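Local coordinates for E3 ubiquitin-protein ligase RNF31 (Mus musculus, PDB 5Y3T) that acts as an E3 ubiquitin ligase; its helical UBA-type region, the part held here, associates with two other protein chains, at residues B[11-16]-B[32-37]; B[52-57]-B[78-83]; B[59-64]-B[92-97]; B[104-107]-B[111-114]; B[117-122]-B[131-136]. One frame throughout, in Å; residues are numbered along the deposited sequence.

Contact 1 of 5, residues B[11-16]-B[32-37]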
# COMPACT_ATOMS: atom_id res chain seq x y z
N LEU B 11 6.26 -25.88 7.88
CA LEU B 11 5.81 -26.86 6.92
C LEU B 11 4.31 -27.12 7.00
O LEU B 11 3.63 -27.21 5.97
CB LEU B 11 6.55 -28.18 7.11
CG LEU B 11 7.66 -28.37 6.09
CD1 LEU B 11 8.73 -29.30 6.65
CD2 LEU B 11 7.08 -28.86 4.78
N GLN B 12 3.80 -27.21 8.23
CA GLN B 12 2.41 -27.48 8.43
C GLN B 12 1.61 -26.37 7.76
O GLN B 12 0.61 -26.64 7.10
CB GLN B 12 2.06 -27.60 9.94
CG GLN B 12 0.92 -28.57 10.27
CD GLN B 12 -0.46 -28.13 9.77
OE1 GLN B 12 -1.02 -27.15 10.25
NE2 GLN B 12 -1.03 -28.88 8.80
N LEU B 13 2.04 -25.12 7.92
CA LEU B 13 1.28 -24.02 7.33
C LEU B 13 1.54 -23.93 5.81
O LEU B 13 0.63 -23.69 5.04
CB LEU B 13 1.60 -22.72 8.04
CG LEU B 13 0.97 -21.43 7.51
CD1 LEU B 13 -0.54 -21.56 7.43
CD2 LEU B 13 1.36 -20.22 8.36
N VAL B 14 2.78 -24.12 5.37
CA VAL B 14 3.05 -24.11 3.93
C VAL B 14 2.11 -25.10 3.22
O VAL B 14 1.64 -24.85 2.14
CB VAL B 14 4.52 -24.43 3.61
CG1 VAL B 14 4.69 -24.75 2.14
CG2 VAL B 14 5.41 -23.25 4.00
N SER B 15 1.86 -26.23 3.85
CA SER B 15 0.99 -27.27 3.31
C SER B 15 -0.39 -26.77 2.99
O SER B 15 -0.92 -27.02 1.92
CB SER B 15 0.91 -28.43 4.30
OG SER B 15 -0.12 -29.29 3.94
N MET B 16 -0.98 -26.01 3.89
CA MET B 16 -2.32 -25.48 3.66
C MET B 16 -2.32 -24.37 2.66
O MET B 16 -3.29 -24.22 1.91
CB MET B 16 -2.95 -24.99 4.96
CG MET B 16 -3.82 -26.05 5.61
SD MET B 16 -3.71 -25.96 7.38
CE MET B 16 -5.13 -27.01 7.73
N SER B 32 -5.83 -16.06 7.13
CA SER B 32 -6.87 -15.26 7.76
C SER B 32 -8.00 -16.12 8.29
O SER B 32 -8.49 -15.89 9.41
CB SER B 32 -7.43 -14.22 6.78
OG SER B 32 -6.43 -13.26 6.46
N ALA B 33 -8.36 -17.13 7.49
CA ALA B 33 -9.32 -18.13 7.89
C ALA B 33 -8.87 -18.93 9.10
O ALA B 33 -9.64 -19.07 10.07
CB ALA B 33 -9.62 -19.05 6.76
N LEU B 34 -7.64 -19.44 9.05
CA LEU B 34 -7.01 -20.18 10.14
C LEU B 34 -7.01 -19.37 11.44
O LEU B 34 -7.43 -19.87 12.47
CB LEU B 34 -5.58 -20.62 9.80
CG LEU B 34 -5.40 -21.67 8.66
CD1 LEU B 34 -3.94 -21.98 8.31
CD2 LEU B 34 -6.12 -22.95 9.02
N GLN B 35 -6.58 -18.13 11.37
CA GLN B 35 -6.50 -17.27 12.57
C GLN B 35 -7.86 -16.95 13.20
O GLN B 35 -7.98 -17.00 14.41
CB GLN B 35 -5.87 -15.93 12.24
CG GLN B 35 -4.45 -16.02 11.79
CD GLN B 35 -3.59 -16.35 12.95
OE1 GLN B 35 -3.28 -17.50 13.18
NE2 GLN B 35 -3.22 -15.34 13.72
N TYR B 36 -8.84 -16.59 12.37
CA TYR B 36 -10.19 -16.27 12.83
C TYR B 36 -10.99 -17.46 13.43
O TYR B 36 -11.60 -17.34 14.48
CB TYR B 36 -11.00 -15.66 11.69
CG TYR B 36 -12.28 -14.97 12.14
CD1 TYR B 36 -12.23 -13.74 12.82
CD2 TYR B 36 -13.52 -15.53 11.90
CE1 TYR B 36 -13.40 -13.10 13.25
CE2 TYR B 36 -14.69 -14.90 12.32
CZ TYR B 36 -14.63 -13.69 12.99
OH TYR B 36 -15.77 -13.07 13.41
N SER B 37 -10.97 -18.60 12.75
CA SER B 37 -11.86 -19.70 13.06
C SER B 37 -11.21 -20.92 13.67
O SER B 37 -11.90 -21.77 14.22
CB SER B 37 -12.54 -20.12 11.80
OG SER B 37 -11.60 -20.78 11.00
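The tightest approach here is methyl to methyl: CD1 of Leu-13 lies 3.5 Å from CD1 of Leu-34, and the two leucine side chains slide past each other in opposite directions. Met-16 adds the second contact. Its SD lies 4.1 Å from Leu-34 CD1 and 4.2 Å from Leu-34 CD2, so the thioether sulfur spans both branches of the leucine at a slant rather than meeting a single methyl. Leu-34 therefore carries the whole 32-37 side, giving 62 Å² of the 112 Å² buried between the segments. The forces are van der Waals throughout, with no hydrogen bond bridging the two segments.

The backbones stay well apart, the nearest pair being the CA atoms of Leu-13 and Leu-34 at 9.6 Å, and only long side chains span that gap. The first bond of Leu-13 does not aim at the partner helix; with CG trans to the backbone N (chi1 176°), the branch beyond brings CD1 across. Met-16 starts out facing the other segment, and a bend at chi2 (145°) carries its sulfur beside Leu-34. Behind Leu-34 the final turn is fastened at Ala-33 O, which receives Ser-37 OG at 2.8 Å and Ser-37 N at 3.0 Å from opposite faces of its carbonyl plane.

Helix 2-22 thus leans on helix 27-37, where Leu-13 also touches Phe-31 and Met-16 touches Val-30. Another protein chain packs on Leu-11 and Val-14, while Ala-33 and Tyr-36 turn to Trp-45 of helix 42-64.

Contact 2 of 5, residues B[52-57]-B[78-83]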
# COMPACT_ATOMS: atom_id res chain seq x y z
N TYR B 52 -20.11 -13.69 5.33
CA TYR B 52 -20.83 -13.22 6.54
C TYR B 52 -19.90 -12.36 7.36
O TYR B 52 -20.34 -11.36 7.92
CB TYR B 52 -21.36 -14.38 7.42
CG TYR B 52 -22.48 -15.24 6.85
CD1 TYR B 52 -23.37 -14.76 5.87
CD2 TYR B 52 -22.70 -16.55 7.35
CE1 TYR B 52 -24.39 -15.56 5.38
CE2 TYR B 52 -23.72 -17.34 6.87
CZ TYR B 52 -24.56 -16.84 5.88
OH TYR B 52 -25.57 -17.61 5.39
N VAL B 53 -18.63 -12.76 7.45
CA VAL B 53 -17.61 -11.95 8.12
C VAL B 53 -17.38 -10.62 7.41
O VAL B 53 -17.41 -9.60 8.07
CB VAL B 53 -16.27 -12.68 8.28
CG1 VAL B 53 -15.26 -11.78 8.96
CG2 VAL B 53 -16.47 -13.99 9.06
N LEU B 54 -17.25 -10.61 6.08
CA LEU B 54 -17.03 -9.34 5.33
C LEU B 54 -18.21 -8.42 5.43
O LEU B 54 -18.05 -7.20 5.58
CB LEU B 54 -16.60 -9.60 3.87
CG LEU B 54 -15.31 -10.47 3.76
CD1 LEU B 54 -14.88 -10.84 2.35
CD2 LEU B 54 -14.16 -9.78 4.48
N GLU B 55 -19.41 -9.01 5.43
CA GLU B 55 -20.65 -8.27 5.66
C GLU B 55 -20.59 -7.53 7.01
O GLU B 55 -20.97 -6.36 7.10
CB GLU B 55 -21.83 -9.25 5.53
CG GLU B 55 -23.27 -8.75 5.70
CD GLU B 55 -24.28 -9.90 5.47
OE1 GLU B 55 -25.03 -10.30 6.42
OE2 GLU B 55 -24.30 -10.44 4.34
N MET B 56 -20.05 -8.19 8.04
CA MET B 56 -19.95 -7.64 9.40
C MET B 56 -18.91 -6.53 9.45
O MET B 56 -19.13 -5.49 10.09
CB MET B 56 -19.60 -8.76 10.42
CG MET B 56 -19.28 -8.32 11.87
SD MET B 56 -19.25 -9.68 13.09
CE MET B 56 -18.13 -10.81 12.26
N VAL B 57 -17.79 -6.75 8.77
CA VAL B 57 -16.70 -5.75 8.70
C VAL B 57 -17.21 -4.41 8.14
O VAL B 57 -16.89 -3.35 8.71
CB VAL B 57 -15.49 -6.30 7.92
CG1 VAL B 57 -14.45 -5.23 7.60
CG2 VAL B 57 -14.85 -7.45 8.69
N LYS B 78 -10.17 -6.39 1.72
CA LYS B 78 -8.79 -5.92 1.70
C LYS B 78 -8.31 -5.70 3.15
O LYS B 78 -7.23 -6.16 3.52
CB LYS B 78 -8.71 -4.67 0.84
CG LYS B 78 -7.31 -4.11 0.61
CD LYS B 78 -7.27 -3.13 -0.58
CE LYS B 78 -8.53 -2.25 -0.84
NZ LYS B 78 -8.91 -1.22 0.19
N ALA B 79 -9.16 -5.10 3.99
CA ALA B 79 -8.83 -4.85 5.41
C ALA B 79 -8.73 -6.13 6.24
O ALA B 79 -7.76 -6.37 6.94
CB ALA B 79 -9.82 -3.87 6.03
N TRP B 80 -9.76 -6.96 6.17
CA TRP B 80 -9.74 -8.31 6.73
C TRP B 80 -8.43 -9.03 6.42
O TRP B 80 -7.76 -9.56 7.29
CB TRP B 80 -10.97 -9.06 6.21
CG TRP B 80 -10.91 -10.54 6.30
CD1 TRP B 80 -10.58 -11.45 5.30
CD2 TRP B 80 -11.22 -11.31 7.42
NE1 TRP B 80 -10.66 -12.75 5.77
CE2 TRP B 80 -11.05 -12.68 7.07
CE3 TRP B 80 -11.63 -10.97 8.69
CZ2 TRP B 80 -11.26 -13.67 7.94
CZ3 TRP B 80 -11.84 -11.94 9.53
CH2 TRP B 80 -11.65 -13.29 9.18
N LEU B 81 -8.04 -9.01 5.17
CA LEU B 81 -6.86 -9.74 4.73
C LEU B 81 -5.55 -9.08 5.07
O LEU B 81 -4.59 -9.79 5.29
CB LEU B 81 -6.89 -9.97 3.22
CG LEU B 81 -7.92 -10.97 2.70
CD1 LEU B 81 -7.63 -11.16 1.23
CD2 LEU B 81 -7.87 -12.31 3.42
N ASP B 82 -5.47 -7.75 5.10
CA ASP B 82 -4.19 -7.13 5.47
C ASP B 82 -3.90 -7.29 6.96
O ASP B 82 -2.74 -7.32 7.36
CB ASP B 82 -4.11 -5.66 5.04
CG ASP B 82 -4.15 -5.50 3.50
OD1 ASP B 82 -3.86 -6.46 2.72
OD2 ASP B 82 -4.51 -4.40 3.08
N ARG B 83 -4.95 -7.50 7.77
CA ARG B 83 -4.80 -7.74 9.17
C ARG B 83 -5.00 -9.20 9.49
O ARG B 83 -5.27 -9.57 10.64
CB ARG B 83 -5.75 -6.85 9.95
CG ARG B 83 -5.59 -5.36 9.66
CD ARG B 83 -4.14 -4.85 9.71
NE ARG B 83 -3.44 -5.21 10.94
CZ ARG B 83 -2.13 -5.12 11.15
NH1 ARG B 83 -1.29 -4.69 10.21
NH2 ARG B 83 -1.65 -5.47 12.33
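Two first torsions set up this contact: in Val-53 (chi1 179°) CG1 is placed beside the carbonyl carbon, and in Trp-80 (chi1 161°) CG takes the equivalent place, which swings the indole out between the helices. CG1 of Val-53 then sits over one face of the indole, 3.9 Å from the centroid of the six-membered ring and 29° off its normal, a CH-pi contact. The nearest ring atom is Trp-80 CZ3, 3.5 Å from Val-53 CG1.

Leu-54 meets the other end of the same side chain. Its CD2 lies 3.7 Å from Trp-80 CB and 3.8 Å from Trp-80 CG, obliquely beside the pyrrole end. Both aliphatic side chains cross the tryptophan at about a right angle. Trp-80 contributes 81 Å² of the 193 Å² buried, and all three residues are shielded from solvent.

The contact joins helix 42-64 to helix 73-82; between segments 52-57 and 78-83 the nearest CA atoms are those of Leu-54 and Trp-80, 7.5 Å apart. Helix 27-37 packs against them too, as Tyr-36 meets the Trp-80 ring edge-to-face and also touches Val-53; Trp-45 and Leu-50 of helix 42-64 add to the tryptophan's surroundings, while helix 87-107 touches Val-57 through Leu-87 and Ala-79 through Cys-94.

Contact 3 of 5, residues B[59-64]-B[92-97]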
# COMPACT_ATOMS: atom_id res chain seq x y z
N GLU B 59 -20.51 -3.26 7.92
CA GLU B 59 -21.49 -2.62 8.83
C GLU B 59 -20.81 -1.99 10.04
O GLU B 59 -21.11 -0.84 10.37
CB GLU B 59 -22.73 -3.49 9.23
CG GLU B 59 -22.49 -4.89 9.80
CD GLU B 59 -23.73 -5.80 9.69
OE1 GLU B 59 -24.88 -5.29 9.82
OE2 GLU B 59 -23.57 -7.03 9.48
N LEU B 60 -19.87 -2.68 10.66
CA LEU B 60 -19.11 -2.11 11.81
C LEU B 60 -18.26 -0.94 11.37
O LEU B 60 -18.19 0.07 12.08
CB LEU B 60 -18.22 -3.16 12.49
CG LEU B 60 -18.89 -4.41 13.07
CD1 LEU B 60 -17.84 -5.36 13.61
CD2 LEU B 60 -19.92 -4.08 14.14
N ALA B 61 -17.65 -1.02 10.19
CA ALA B 61 -16.99 0.16 9.64
C ALA B 61 -17.96 1.39 9.57
O ALA B 61 -17.63 2.49 10.05
CB ALA B 61 -16.43 -0.17 8.28
N GLY B 62 -19.15 1.19 8.97
CA GLY B 62 -20.18 2.24 8.90
C GLY B 62 -20.62 2.79 10.25
O GLY B 62 -20.87 3.97 10.40
N GLN B 63 -20.72 1.91 11.24
CA GLN B 63 -20.99 2.32 12.61
C GLN B 63 -19.89 3.13 13.28
O GLN B 63 -20.18 4.07 14.01
CB GLN B 63 -21.29 1.08 13.45
CG GLN B 63 -22.62 0.48 13.05
CD GLN B 63 -22.90 -0.82 13.75
OE1 GLN B 63 -22.19 -1.20 14.70
NE2 GLN B 63 -23.94 -1.51 13.30
N GLN B 64 -18.64 2.77 13.03
CA GLN B 64 -17.52 3.41 13.73
C GLN B 64 -17.27 4.80 13.24
O GLN B 64 -16.98 5.64 14.03
CB GLN B 64 -16.27 2.53 13.74
CG GLN B 64 -16.50 1.23 14.54
CD GLN B 64 -16.76 1.47 16.04
OE1 GLN B 64 -17.73 0.97 16.64
NE2 GLN B 64 -15.91 2.28 16.63
N GLU B 92 -10.79 -1.29 11.94
CA GLU B 92 -9.98 -0.08 12.09
C GLU B 92 -9.45 0.34 10.75
O GLU B 92 -9.61 1.50 10.37
CB GLU B 92 -8.76 -0.29 13.04
CG GLU B 92 -8.84 0.21 14.49
CD GLU B 92 -7.82 -0.50 15.46
OE1 GLU B 92 -6.75 -1.05 15.05
OE2 GLU B 92 -8.10 -0.55 16.67
N GLU B 93 -8.80 -0.60 10.04
CA GLU B 93 -8.19 -0.31 8.74
C GLU B 93 -9.19 -0.06 7.63
O GLU B 93 -8.90 0.68 6.71
CB GLU B 93 -7.21 -1.43 8.28
CG GLU B 93 -5.97 -1.55 9.17
CD GLU B 93 -5.31 -0.19 9.53
OE1 GLU B 93 -4.88 0.51 8.61
OE2 GLU B 93 -5.19 0.16 10.72
N CYS B 94 -10.35 -0.73 7.66
CA CYS B 94 -11.37 -0.49 6.63
C CYS B 94 -11.82 1.01 6.65
O CYS B 94 -11.85 1.71 5.62
CB CYS B 94 -12.52 -1.46 6.83
SG CYS B 94 -13.84 -1.31 5.64
N VAL B 95 -12.08 1.47 7.87
CA VAL B 95 -12.39 2.86 8.20
C VAL B 95 -11.25 3.80 7.85
O VAL B 95 -11.48 4.86 7.23
CB VAL B 95 -12.67 2.96 9.73
CG1 VAL B 95 -12.66 4.41 10.25
CG2 VAL B 95 -13.97 2.26 10.06
N ARG B 96 -10.04 3.42 8.26
CA ARG B 96 -8.86 4.24 8.02
C ARG B 96 -8.50 4.36 6.55
O ARG B 96 -8.24 5.45 6.07
CB ARG B 96 -7.67 3.70 8.82
CG ARG B 96 -7.83 3.99 10.32
CD ARG B 96 -6.92 3.10 11.13
NE ARG B 96 -7.04 3.37 12.54
CZ ARG B 96 -6.21 2.93 13.49
NH1 ARG B 96 -5.15 2.20 13.21
NH2 ARG B 96 -6.44 3.28 14.74
N ALA B 97 -8.49 3.26 5.84
CA ALA B 97 -8.30 3.29 4.38
C ALA B 97 -9.26 4.25 3.68
O ALA B 97 -8.82 5.04 2.86
CB ALA B 97 -8.39 1.90 3.74
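The carbonyl oxygen of Ala-61 is approached by two groups: CG2 of Val-95 packs on it at 3.7 Å, and the backbone N of Gln-64 gives it a weak hydrogen bond of 3.2 Å within its own helix. The methyl contact is packing, not bonding, and no hydrogen bond joins the two segments. Ala-61 CB is likewise shared between two partners, lying 3.9 Å from Cys-94 SG and the same distance from Val-95 CG2. At the margin, Gln-64 CB comes to 4.3 Å from Val-95 CG2, while the amide end of that glutamine leads off elsewhere. The valine's chi1 of 166° explains why one branch does this work: it sets CG1 beside the carbonyl carbon and CG2 beside the backbone N, where CG2 faces helix 42-64.

The axes of segments 59-64 and 92-97 cross at -61° and approach to 9.0 Å. Ala-61, with only a methyl side chain, lies where the segments come close, its CA 5.5 Å from that of Val-95. In this UBA-type helical region the crossing ties helix 42-64 to helix 87-107, and loop residues also pack here: Phe-71 touches both Ala-61 and Cys-94, and Leu-68 touches Val-95.

On a different side of helix 87-107, Arg-96 NH1 makes a salt bridge to Glu-93 OE2, an oxygen tilted 26° from the guanidinium plane. Glu-92 CG lies over the centre of one guanidinium face. Arg-96 NH2 forms a second salt bridge, to an acidic side chain of another protein chain.

Contact 4 of 5, residues B[104-107]-B[111-114]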
# COMPACT_ATOMS: atom_id res chain seq x y z
N GLU B 104 -7.52 12.43 0.56
CA GLU B 104 -6.83 12.71 -0.70
C GLU B 104 -7.75 13.30 -1.78
O GLU B 104 -7.40 14.31 -2.43
CB GLU B 104 -6.15 11.48 -1.27
CG GLU B 104 -4.86 11.87 -2.00
CD GLU B 104 -4.30 10.81 -2.93
OE1 GLU B 104 -4.69 9.62 -2.82
OE2 GLU B 104 -3.45 11.18 -3.78
N LEU B 105 -8.90 12.68 -2.01
CA LEU B 105 -9.78 13.16 -3.05
C LEU B 105 -10.19 14.61 -2.79
O LEU B 105 -10.32 15.38 -3.73
CB LEU B 105 -10.97 12.24 -3.24
CG LEU B 105 -10.56 10.93 -3.91
CD1 LEU B 105 -11.72 9.95 -3.90
CD2 LEU B 105 -10.09 11.12 -5.35
N GLN B 106 -10.35 14.96 -1.52
CA GLN B 106 -10.63 16.32 -1.09
C GLN B 106 -9.55 17.32 -1.48
O GLN B 106 -9.84 18.40 -1.96
CB GLN B 106 -10.76 16.34 0.43
CG GLN B 106 -10.91 17.72 1.05
CD GLN B 106 -12.18 17.80 1.85
OE1 GLN B 106 -12.18 17.61 3.07
NE2 GLN B 106 -13.30 18.00 1.14
N SER B 107 -8.31 16.95 -1.25
CA SER B 107 -7.19 17.81 -1.58
C SER B 107 -7.01 17.93 -3.10
O SER B 107 -6.49 18.91 -3.59
CB SER B 107 -5.91 17.31 -0.88
OG SER B 107 -5.30 16.24 -1.60
N GLY B 111 -14.45 16.57 -2.67
CA GLY B 111 -14.92 16.25 -1.31
C GLY B 111 -16.21 15.45 -1.30
O GLY B 111 -16.74 15.12 -2.36
N PRO B 112 -16.72 15.10 -0.11
CA PRO B 112 -18.04 14.44 0.04
C PRO B 112 -19.16 15.09 -0.79
O PRO B 112 -19.91 14.42 -1.53
CB PRO B 112 -18.33 14.57 1.54
CG PRO B 112 -16.97 14.60 2.17
CD PRO B 112 -16.02 15.23 1.18
N LYS B 113 -19.24 16.41 -0.71
CA LYS B 113 -20.30 17.10 -1.43
C LYS B 113 -20.25 16.93 -2.97
O LYS B 113 -21.31 17.01 -3.59
CB LYS B 113 -20.38 18.56 -0.97
CG LYS B 113 -20.59 18.65 0.56
CD LYS B 113 -21.66 19.65 1.00
CE LYS B 113 -22.05 19.43 2.46
NZ LYS B 113 -23.13 20.36 2.93
N GLU B 114 -19.09 16.64 -3.58
CA GLU B 114 -18.98 16.43 -5.07
C GLU B 114 -18.97 14.95 -5.45
O GLU B 114 -18.65 14.59 -6.61
CB GLU B 114 -17.73 17.12 -5.69
CG GLU B 114 -17.56 18.62 -5.39
CD GLU B 114 -17.17 18.93 -3.95
OE1 GLU B 114 -16.31 18.22 -3.41
OE2 GLU B 114 -17.74 19.87 -3.33
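Gln-106 lays its amide nitrogen over the start of the following turn: NE2 is 3.4 Å from Gly-111 CA and 3.9 Å from Pro-112 CD. The side chain arrives at a slant to the proline ring. It leaves the helix with an extended first torsion (chi1 174°), and a bend at chi2 (122°) then turns the amide toward the loop. Both partners are carbon atoms, so this is packing of a polar group on backbone and ring. Gly-111, having no side chain, lets the nitrogen settle this close; the segments bury 111 Å² in all, of which Gly-111 and Gln-106 supply most. Their CA atoms are 4.3 Å apart, the nearest pair between the two segments.

Helix 87-107 ends here, and the chain turns through a link of three residues closing with Phe-110. A short hydrophobic-glycine-phenylalanine link between two helices recalls the Met-Gly-Phe loop of UBA domains, consistent with the family assignment of this region. Beyond it the chain makes a 3-10 turn at 112-113, closed by two bonds between Gly-111 and Glu-114. The carboxylate oxygen OE1 of Glu-114 accepts from Gly-111 N at 2.6 Å, approached almost head-on to the C-O bond with an N-H...O angle of 136°, while Glu-114 N donates to Gly-111 O at 3.1 Å. The carboxylate thus folds back on the amide at the start of the turn.

At the helix end Ser-107 OG returns to Glu-104 O at 3.0 Å. The carboxylate of Glu-104 forms a salt bridge through OE2 with a basic side chain of another protein chain, and Leu-105 packs inward on Leu-131 of helix 127-145.

Contact 5 of 5, residues B[117-122]-B[131-136]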
# COMPACT_ATOMS: atom_id res chain seq x y z
N LEU B 117 -17.67 9.99 -1.69
CA LEU B 117 -18.16 8.83 -0.94
C LEU B 117 -18.84 7.82 -1.85
O LEU B 117 -18.54 6.62 -1.78
CB LEU B 117 -19.10 9.23 0.21
CG LEU B 117 -18.63 10.31 1.18
CD1 LEU B 117 -19.61 10.43 2.34
CD2 LEU B 117 -17.23 10.02 1.70
N GLN B 118 -19.68 8.32 -2.75
CA GLN B 118 -20.41 7.45 -3.70
C GLN B 118 -19.45 6.80 -4.69
O GLN B 118 -19.58 5.61 -4.93
CB GLN B 118 -21.50 8.21 -4.46
CG GLN B 118 -22.63 8.72 -3.57
CD GLN B 118 -22.23 9.84 -2.60
OE1 GLN B 118 -21.19 10.50 -2.79
NE2 GLN B 118 -23.03 10.06 -1.56
N ALA B 119 -18.49 7.57 -5.22
CA ALA B 119 -17.47 7.04 -6.17
C ALA B 119 -16.48 6.05 -5.56
O ALA B 119 -16.02 5.14 -6.25
CB ALA B 119 -16.70 8.18 -6.80
N LEU B 120 -16.10 6.25 -4.30
CA LEU B 120 -15.26 5.30 -3.61
C LEU B 120 -16.01 3.98 -3.39
O LEU B 120 -15.46 2.92 -3.65
CB LEU B 120 -14.70 5.88 -2.29
CG LEU B 120 -13.50 6.80 -2.51
CD1 LEU B 120 -13.11 7.52 -1.25
CD2 LEU B 120 -12.30 6.06 -3.10
N PHE B 121 -17.24 4.06 -2.92
CA PHE B 121 -18.10 2.86 -2.80
C PHE B 121 -18.29 2.18 -4.16
O PHE B 121 -18.08 0.95 -4.29
CB PHE B 121 -19.48 3.20 -2.17
CG PHE B 121 -20.43 2.04 -2.11
CD1 PHE B 121 -20.25 1.02 -1.18
CD2 PHE B 121 -21.47 1.92 -3.03
CE1 PHE B 121 -21.12 -0.07 -1.16
CE2 PHE B 121 -22.33 0.82 -3.01
CZ PHE B 121 -22.16 -0.16 -2.07
N GLN B 122 -18.67 2.98 -5.15
CA GLN B 122 -18.91 2.47 -6.52
C GLN B 122 -17.73 1.68 -7.08
O GLN B 122 -17.94 0.69 -7.78
CB GLN B 122 -19.31 3.62 -7.48
CG GLN B 122 -20.24 3.24 -8.63
CD GLN B 122 -21.58 2.66 -8.14
OE1 GLN B 122 -22.24 3.22 -7.26
NE2 GLN B 122 -21.96 1.51 -8.69
N LEU B 131 -11.24 8.90 -9.03
CA LEU B 131 -10.75 10.17 -9.60
C LEU B 131 -11.09 10.35 -11.10
O LEU B 131 -11.55 11.42 -11.52
CB LEU B 131 -9.24 10.23 -9.45
CG LEU B 131 -8.56 11.55 -9.72
CD1 LEU B 131 -9.07 12.64 -8.80
CD2 LEU B 131 -7.08 11.31 -9.53
N THR B 132 -10.86 9.28 -11.87
CA THR B 132 -11.28 9.17 -13.26
C THR B 132 -12.75 9.57 -13.36
O THR B 132 -13.05 10.58 -14.00
CB THR B 132 -11.05 7.75 -13.85
OG1 THR B 132 -9.67 7.41 -13.77
CG2 THR B 132 -11.44 7.68 -15.33
N GLU B 133 -13.64 8.84 -12.67
CA GLU B 133 -15.11 9.03 -12.80
C GLU B 133 -15.57 10.45 -12.41
O GLU B 133 -16.35 11.06 -13.11
CB GLU B 133 -15.90 7.95 -12.00
CG GLU B 133 -17.27 7.59 -12.61
CD GLU B 133 -18.26 6.96 -11.61
OE1 GLU B 133 -18.79 5.85 -11.89
OE2 GLU B 133 -18.50 7.56 -10.53
N LEU B 134 -15.05 10.97 -11.32
CA LEU B 134 -15.34 12.33 -10.83
C LEU B 134 -14.94 13.48 -11.75
O LEU B 134 -15.46 14.59 -11.62
CB LEU B 134 -14.62 12.53 -9.48
CG LEU B 134 -15.25 11.85 -8.26
CD1 LEU B 134 -14.25 11.65 -7.13
CD2 LEU B 134 -16.44 12.65 -7.76
N GLN B 135 -13.98 13.24 -12.63
CA GLN B 135 -13.52 14.28 -13.55
C GLN B 135 -14.06 14.13 -14.97
O GLN B 135 -13.77 14.97 -15.83
CB GLN B 135 -12.01 14.30 -13.61
CG GLN B 135 -11.38 14.80 -12.32
CD GLN B 135 -9.87 14.75 -12.39
OE1 GLN B 135 -9.18 15.73 -12.12
NE2 GLN B 135 -9.35 13.62 -12.79
N ARG B 136 -14.83 13.08 -15.21
CA ARG B 136 -15.51 12.95 -16.47
C ARG B 136 -16.23 14.23 -16.87
O ARG B 136 -15.99 14.74 -17.97
CB ARG B 136 -16.47 11.77 -16.48
CG ARG B 136 -15.76 10.45 -16.72
CD ARG B 136 -16.59 9.40 -17.47
NE ARG B 136 -15.65 8.45 -18.02
CZ ARG B 136 -15.03 7.50 -17.32
NH1 ARG B 136 -15.31 7.29 -16.01
NH2 ARG B 136 -14.12 6.75 -17.93
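The carboxylate of Glu-133 is turned to the neighbouring segment, and its two oxygens serve different neighbours: OE2 lies 4.2 Å from Ala-119 CB, and OE1 lies 4.4 Å from Gln-122 CG. Neither is a hydrogen bond; the charged end simply borders the aliphatic parts of helix 116-122, extended beyond CG to reach them. A second flat group stands behind it, the guanidinium of Arg-136, which has Glu-133 CG at its edge and in its plane.

Leu-134 completes the apolar part of the contact: its chi1 of -76° sets CG within 4.2 Å of Ala-119 CB. Ala-119 is thus the buried centre, facing a leucine and a glutamate, and gives 51 Å² of the 131 Å² buried between the segments. The absence of any approach shorter than these, and of any hydrogen bond between the segments, indicates moderate packing.

The two short axes approach to 9.8 Å and run at 134° to each other, so the chain reverses between them. Loop residue His-123 touches Glu-133 and bonds through ND1 to Ala-119 O, while Phe-110 touches Leu-134. Another protein chain makes hydrogen bonds with Gln-135 and Arg-136. An angled helical hairpin packed on a third helix, here 87-107 through Leu-120, is consistent with the compact three-helix arrangement typical of UBA domains.

Overall arrangement
From the N terminus, contact 1 closes first, bringing helix 27-37 back to helix 2-22 across a 15-residue interval. Contacts 2 and 3 follow and cross: both start on helix 42-64, and their second segments, on helices 73-82 and 87-107, come in the same order as the first, so the segments alternate. Contact 1 touches contact 2 through Tyr-36 and Trp-80, and contact 2 touches contact 3 at Ala-79 and Cys-94. Helix 87-107 then carries the chain on to contacts 4 and 5, which close in series; they touch through Leu-105 and Leu-120. Contact 1 and these two lie on opposite sides of the chain's centre, about 40 and 37 Å apart between centres.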